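Local coordinates for protein hemolysin (Enterococcus faecalis, PDB 2R2Z) that is of unknown function but carries here its CorC/HlyC transporter-associated domain, binds zinc in the crystal, and may bind flavin adenine dinucleotide, at residues 37-42 and 50-55; 43-48 and 70-75. One frame throughout, in Å; residues are numbered along the deposited sequence.

Interaction 1 of 2, residues 37-42 and 50-55; sequences LHMSDV and ITALGT
Met-39, a selenomethionine, meets Thr-51 tip to tip. Its SE lies 3.6 Å from Thr-51 CB and 3.7 Å from Thr-51 CG2. The Met-39 chain first runs straight out from the loop, with CG anti to the backbone N (chi1 -178°) and chi2 also extended. It then bends at chi3 (-72°), which turns the methyl to the Ala-52 side. Met-39 CE therefore ends 4.4 Å from Ala-52 CB, one residue further on. Thr-51 presents its methyl and CB to the selenium. Its OG1 stands beside its own backbone N (chi1 -59°) and hydrogen-bonds to Gly-47 O, one turn earlier in the helix. The hydroxyl is thus tied back to its own helix. No hydrogen bond crosses the contact, which is van der Waals packing.

The contact lays the loop that joins helices 26-33 and 45-53 against the last turn of the second helix. It is a small surface patch, with 130 Å² buried in all, away from the zinc-binding residues. A type II beta turn from Met-39 to Val-42 reverses the loop here, with Asp-41 at positive phi. The helix ends at Leu-53. Gly-54 follows with positive phi, and its N still bonds to Ile-50 O at 3.0 Å.

Ala-52 also touches Phe-65 of strand 64-67. Val-42, at the end of the turn, adds a looser touch. Its side chain passes that of Thr-51 in the opposite direction, with Val-42 CG2 4.1 Å from Thr-51 OG1.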
loop_
_atom_site.group_PDB
_atom_site.type_symbol
_atom_site.label_atom_id
_atom_site.label_comp_id
_atom_site.label_asym_id
_atom_site.label_seq_id
_atom_site.Cartn_x
_atom_site.Cartn_y
_atom_site.Cartn_z
ATOM N N LEU A 37 0.792 10.387 4.000
ATOM C CA LEU A 37 0.260 10.170 2.662
ATOM C C LEU A 37 -1.004 10.969 2.434
ATOM O O LEU A 37 -1.857 11.056 3.323
ATOM C CB LEU A 37 -0.034 8.679 2.445
ATOM C CG LEU A 37 1.107 7.701 2.709
ATOM C CD1 LEU A 37 0.680 6.279 2.305
ATOM C CD2 LEU A 37 2.387 8.108 1.972
ATOM N N HIS A 38 -1.140 11.542 1.245
ATOM C CA HIS A 38 -2.360 12.257 0.879
ATOM C C HIS A 38 -2.583 12.097 -0.604
ATOM O O HIS A 38 -1.617 12.154 -1.374
ATOM C CB HIS A 38 -2.245 13.758 1.153
ATOM C CG HIS A 38 -2.020 14.119 2.590
ATOM N ND1 HIS A 38 -2.998 14.000 3.559
ATOM C CD2 HIS A 38 -0.929 14.615 3.217
ATOM C CE1 HIS A 38 -2.514 14.405 4.720
ATOM N NE2 HIS A 38 -1.271 14.815 4.536
HETATM N N MSE A 39 -3.842 11.949 -1.001
HETATM C CA MSE A 39 -4.221 11.868 -2.405
HETATM C C MSE A 39 -5.698 12.246 -2.533
HETATM O O MSE A 39 -6.557 11.623 -1.905
HETATM C CB MSE A 39 -3.978 10.458 -2.956
HETATM C CG MSE A 39 -4.308 10.300 -4.437
HETATM SE SE MSE A 39 -3.844 8.518 -5.055
HETATM C CE MSE A 39 -1.884 8.680 -5.055
ATOM N N SER A 40 -6.010 13.248 -3.354
ATOM C CA SER A 40 -7.402 13.662 -3.511
ATOM C C SER A 40 -8.220 12.648 -4.297
ATOM O O SER A 40 -7.716 11.989 -5.205
ATOM C CB SER A 40 -7.493 15.042 -4.156
ATOM O OG SER A 40 -6.973 16.012 -3.272
ATOM N N ASP A 41 -9.494 12.532 -3.918
ATOM C CA ASP A 41 -10.475 11.701 -4.620
ATOM C C ASP A 41 -10.185 10.201 -4.583
ATOM O O ASP A 41 -10.753 9.440 -5.370
ATOM C CB ASP A 41 -10.638 12.174 -6.074
ATOM C CG ASP A 41 -11.204 13.588 -6.189
ATOM O OD1 ASP A 41 -11.882 14.069 -5.253
ATOM O OD2 ASP A 41 -10.959 14.222 -7.236
ATOM N N VAL A 42 -9.300 9.789 -3.676
ATOM C CA VAL A 42 -8.943 8.386 -3.490
ATOM C C VAL A 42 -8.927 8.179 -1.993
ATOM O O VAL A 42 -8.340 8.978 -1.262
ATOM C CB VAL A 42 -7.553 8.082 -4.081
ATOM C CG1 VAL A 42 -7.154 6.663 -3.787
ATOM C CG2 VAL A 42 -7.545 8.346 -5.598
ATOM N N ILE A 50 -2.391 1.891 -6.774
ATOM C CA ILE A 50 -2.732 1.758 -8.186
ATOM C C ILE A 50 -2.547 3.096 -8.912
ATOM O O ILE A 50 -1.911 3.156 -9.966
ATOM C CB ILE A 50 -4.167 1.193 -8.372
ATOM C CG1 ILE A 50 -4.232 -0.297 -7.980
ATOM C CG2 ILE A 50 -4.688 1.447 -9.809
ATOM C CD1 ILE A 50 -3.267 -1.233 -8.727
ATOM N N THR A 51 -3.067 4.169 -8.317
ATOM C CA THR A 51 -2.964 5.501 -8.907
ATOM C C THR A 51 -1.497 5.907 -9.023
ATOM O O THR A 51 -1.072 6.396 -10.062
ATOM C CB THR A 51 -3.716 6.537 -8.076
ATOM O OG1 THR A 51 -5.097 6.158 -7.999
ATOM C CG2 THR A 51 -3.612 7.932 -8.723
ATOM N N ALA A 52 -0.718 5.698 -7.963
ATOM C CA ALA A 52 0.683 6.104 -7.961
ATOM C C ALA A 52 1.500 5.327 -8.990
ATOM O O ALA A 52 2.375 5.900 -9.647
ATOM C CB ALA A 52 1.272 5.944 -6.588
ATOM N N LEU A 53 1.234 4.031 -9.133
ATOM C CA LEU A 53 1.938 3.201 -10.121
ATOM C C LEU A 53 1.593 3.618 -11.543
ATOM O O LEU A 53 2.444 3.570 -12.437
ATOM C CB LEU A 53 1.596 1.721 -9.941
ATOM C CG LEU A 53 2.147 1.042 -8.690
ATOM C CD1 LEU A 53 1.505 -0.332 -8.575
ATOM C CD2 LEU A 53 3.673 0.954 -8.708
ATOM N N GLY A 54 0.337 3.996 -11.747
ATOM C CA GLY A 54 -0.155 4.432 -13.050
ATOM C C GLY A 54 -0.606 3.309 -13.967
ATOM O O GLY A 54 -1.129 3.571 -15.052
ATOM N N THR A 55 -0.402 2.065 -13.533
ATOM C CA THR A 55 -0.753 0.880 -14.321
ATOM C C THR A 55 -1.140 -0.218 -13.342
ATOM O O THR A 55 -0.544 -0.333 -12.277
ATOM C CB THR A 55 0.436 0.387 -15.176
ATOM O OG1 THR A 55 0.788 1.385 -16.139
ATOM C CG2 THR A 55 0.083 -0.891 -15.940
#

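Interaction 2 of 2, residues 43-48 and 70-75; sequences DTMAGY and IKLTAE
Leu-72 of strand 70-78 places its CD1 methyl against Tyr-48 and Met-45 of the helix. All three side chains are buried, and the contact is wholly apolar. Leu-72 CD1 lies 3.6 Å from Tyr-48 CE2 and 3.8 Å from Tyr-48 CD2, so it touches the CD2-CE2 side of the ring outline, at an oblique approach, and not the hydroxyl. The two side chains cross at about a right angle. Tyr-48 has CG anti to its backbone N (chi1 -178°), which lets the ring come near the strand. Met-45, a selenomethionine, folds at both chi2 and chi3. This curl brings Met-45 CE up against both leucine methyls, 4.0 Å from Leu-72 CD1 and equally far from Leu-72 CD2.

Here helix 45-53 packs on one face of the antiparallel sheet, in the core of the transporter-associated domain. Leu-72 also touches Val-87 on the adjoining strand 81-89. Ile-26 of helix 26-33 touches both Met-45 and Tyr-48, so the first helix shares this core.

No hydrogen bond joins the two segments. Within 43-48, Thr-44 is the N-cap: its OG1 accepts from Gly-47 N at 3.2 Å, with an N-H...O angle of 165°. Its carbonyl Thr-44 O takes Tyr-48 N at 2.9 Å. These bonds set the first helical turn, from which both Met-45 and Tyr-48 project.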
loop_
_atom_site.group_PDB
_atom_site.type_symbol
_atom_site.label_atom_id
_atom_site.label_comp_id
_atom_site.label_asym_id
_atom_site.label_seq_id
_atom_site.Cartn_x
_atom_site.Cartn_y
_atom_site.Cartn_z
ATOM N N ASP A 43 -9.571 7.112 -1.529
ATOM C CA ASP A 43 -9.710 6.913 -0.095
ATOM C C ASP A 43 -8.962 5.715 0.481
ATOM O O ASP A 43 -8.672 5.727 1.664
ATOM C CB ASP A 43 -11.195 6.855 0.282
ATOM C CG ASP A 43 -11.900 8.174 0.035
ATOM O OD1 ASP A 43 -11.367 9.231 0.454
ATOM O OD2 ASP A 43 -12.983 8.145 -0.568
ATOM N N THR A 44 -8.660 4.715 -0.347
ATOM C CA THR A 44 -8.062 3.480 0.161
ATOM C C THR A 44 -6.620 3.313 -0.288
ATOM O O THR A 44 -6.179 3.936 -1.260
ATOM C CB THR A 44 -8.849 2.232 -0.284
ATOM O OG1 THR A 44 -8.679 2.054 -1.693
ATOM C CG2 THR A 44 -10.338 2.362 0.040
HETATM N N MSE A 45 -5.907 2.443 0.420
HETATM C CA MSE A 45 -4.522 2.135 0.072
HETATM C C MSE A 45 -4.397 1.418 -1.257
HETATM O O MSE A 45 -3.435 1.652 -1.979
HETATM C CB MSE A 45 -3.824 1.357 1.188
HETATM C CG MSE A 45 -3.616 2.210 2.453
HETATM SE SE MSE A 45 -2.514 3.799 2.145
HETATM C CE MSE A 45 -0.839 2.914 1.673
ATOM N N ALA A 46 -5.377 0.592 -1.610
ATOM C CA ALA A 46 -5.395 -0.004 -2.954
ATOM C C ALA A 46 -5.469 1.077 -4.038
ATOM O O ALA A 46 -4.723 1.054 -5.023
ATOM C CB ALA A 46 -6.563 -0.969 -3.123
ATOM N N GLY A 47 -6.391 2.022 -3.869
ATOM C CA GLY A 47 -6.546 3.109 -4.824
ATOM C C GLY A 47 -5.289 3.952 -4.863
ATOM O O GLY A 47 -4.856 4.386 -5.931
ATOM N N TYR A 48 -4.689 4.194 -3.700
ATOM C CA TYR A 48 -3.470 4.987 -3.614
ATOM C C TYR A 48 -2.360 4.367 -4.466
ATOM O O TYR A 48 -1.756 5.037 -5.314
ATOM C CB TYR A 48 -3.037 5.095 -2.147
ATOM C CG TYR A 48 -1.806 5.953 -1.954
ATOM C CD1 TYR A 48 -1.921 7.318 -1.674
ATOM C CD2 TYR A 48 -0.532 5.405 -2.079
ATOM C CE1 TYR A 48 -0.781 8.102 -1.524
ATOM C CE2 TYR A 48 0.606 6.187 -1.949
ATOM C CZ TYR A 48 0.480 7.526 -1.663
ATOM O OH TYR A 48 1.635 8.251 -1.518
ATOM N N ILE A 70 8.993 5.399 2.844
ATOM C CA ILE A 70 8.129 4.234 2.655
ATOM C C ILE A 70 8.325 3.623 1.260
ATOM O O ILE A 70 8.463 4.370 0.281
ATOM C CB ILE A 70 6.638 4.656 2.799
ATOM C CG1 ILE A 70 6.451 5.591 4.005
ATOM C CG2 ILE A 70 5.718 3.435 2.864
ATOM C CD1 ILE A 70 5.115 6.311 4.025
ATOM N N LYS A 71 8.279 2.301 1.186
ATOM C CA LYS A 71 8.150 1.624 -0.086
ATOM C C LYS A 71 6.885 0.777 -0.031
ATOM O O LYS A 71 6.707 -0.032 0.890
ATOM C CB LYS A 71 9.368 0.760 -0.388
ATOM C CG LYS A 71 9.245 0.067 -1.739
ATOM C CD LYS A 71 10.537 -0.558 -2.213
ATOM C CE LYS A 71 10.640 -1.965 -1.746
ATOM N NZ LYS A 71 11.003 -2.003 -0.328
ATOM N N LEU A 72 6.011 0.974 -1.019
ATOM C CA LEU A 72 4.744 0.240 -1.128
ATOM C C LEU A 72 4.846 -0.710 -2.313
ATOM O O LEU A 72 5.168 -0.270 -3.413
ATOM C CB LEU A 72 3.604 1.219 -1.375
ATOM C CG LEU A 72 3.341 2.251 -0.285
ATOM C CD1 LEU A 72 2.289 3.238 -0.792
ATOM C CD2 LEU A 72 2.885 1.595 0.999
ATOM N N THR A 73 4.559 -1.979 -2.088
ATOM C CA THR A 73 4.652 -2.977 -3.147
ATOM C C THR A 73 3.302 -3.629 -3.327
ATOM O O THR A 73 2.599 -3.906 -2.359
ATOM C CB THR A 73 5.708 -4.050 -2.797
ATOM O OG1 THR A 73 6.975 -3.410 -2.615
ATOM C CG2 THR A 73 5.818 -5.105 -3.889
ATOM N N ALA A 74 2.920 -3.895 -4.571
ATOM C CA ALA A 74 1.681 -4.600 -4.844
ATOM C C ALA A 74 1.943 -6.077 -4.604
ATOM O O ALA A 74 2.486 -6.767 -5.485
ATOM C CB ALA A 74 1.257 -4.351 -6.300
ATOM N N GLU A 75 1.544 -6.578 -3.439
ATOM C CA GLU A 75 1.905 -7.927 -3.034
ATOM C C GLU A 75 0.982 -8.995 -3.590
ATOM O O GLU A 75 1.436 -10.078 -3.944
ATOM C CB GLU A 75 1.963 -8.014 -1.514
ATOM C CG GLU A 75 2.668 -9.255 -1.035
ATOM C CD GLU A 75 4.124 -9.345 -1.522
ATOM O OE1 GLU A 75 4.811 -8.314 -1.761
ATOM O OE2 GLU A 75 4.593 -10.462 -1.680
#

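In the fold
After strands 10-14 and 17-21 and helix 26-33, the chain enters the loop holding 37-42. Interaction 1 closes a short loop there: the chain runs on through 43-48, and the last turn of helix 45-53 comes to lie beside that loop. Interaction 2 closes a longer one, from the start of helix 45-53 through strand 64-67 to strand 70-78. The segments alternate along the chain, so the two contacts cross rather than nest. Helix 45-53 serves both. Tyr-48 links the two: Met-39 CE lies 3.6 Å from Tyr-48 CD1, and Leu-37 and Val-42 pack on it too. Together they tie the interhelical loop through the helix to the sheet, from the surface to the core.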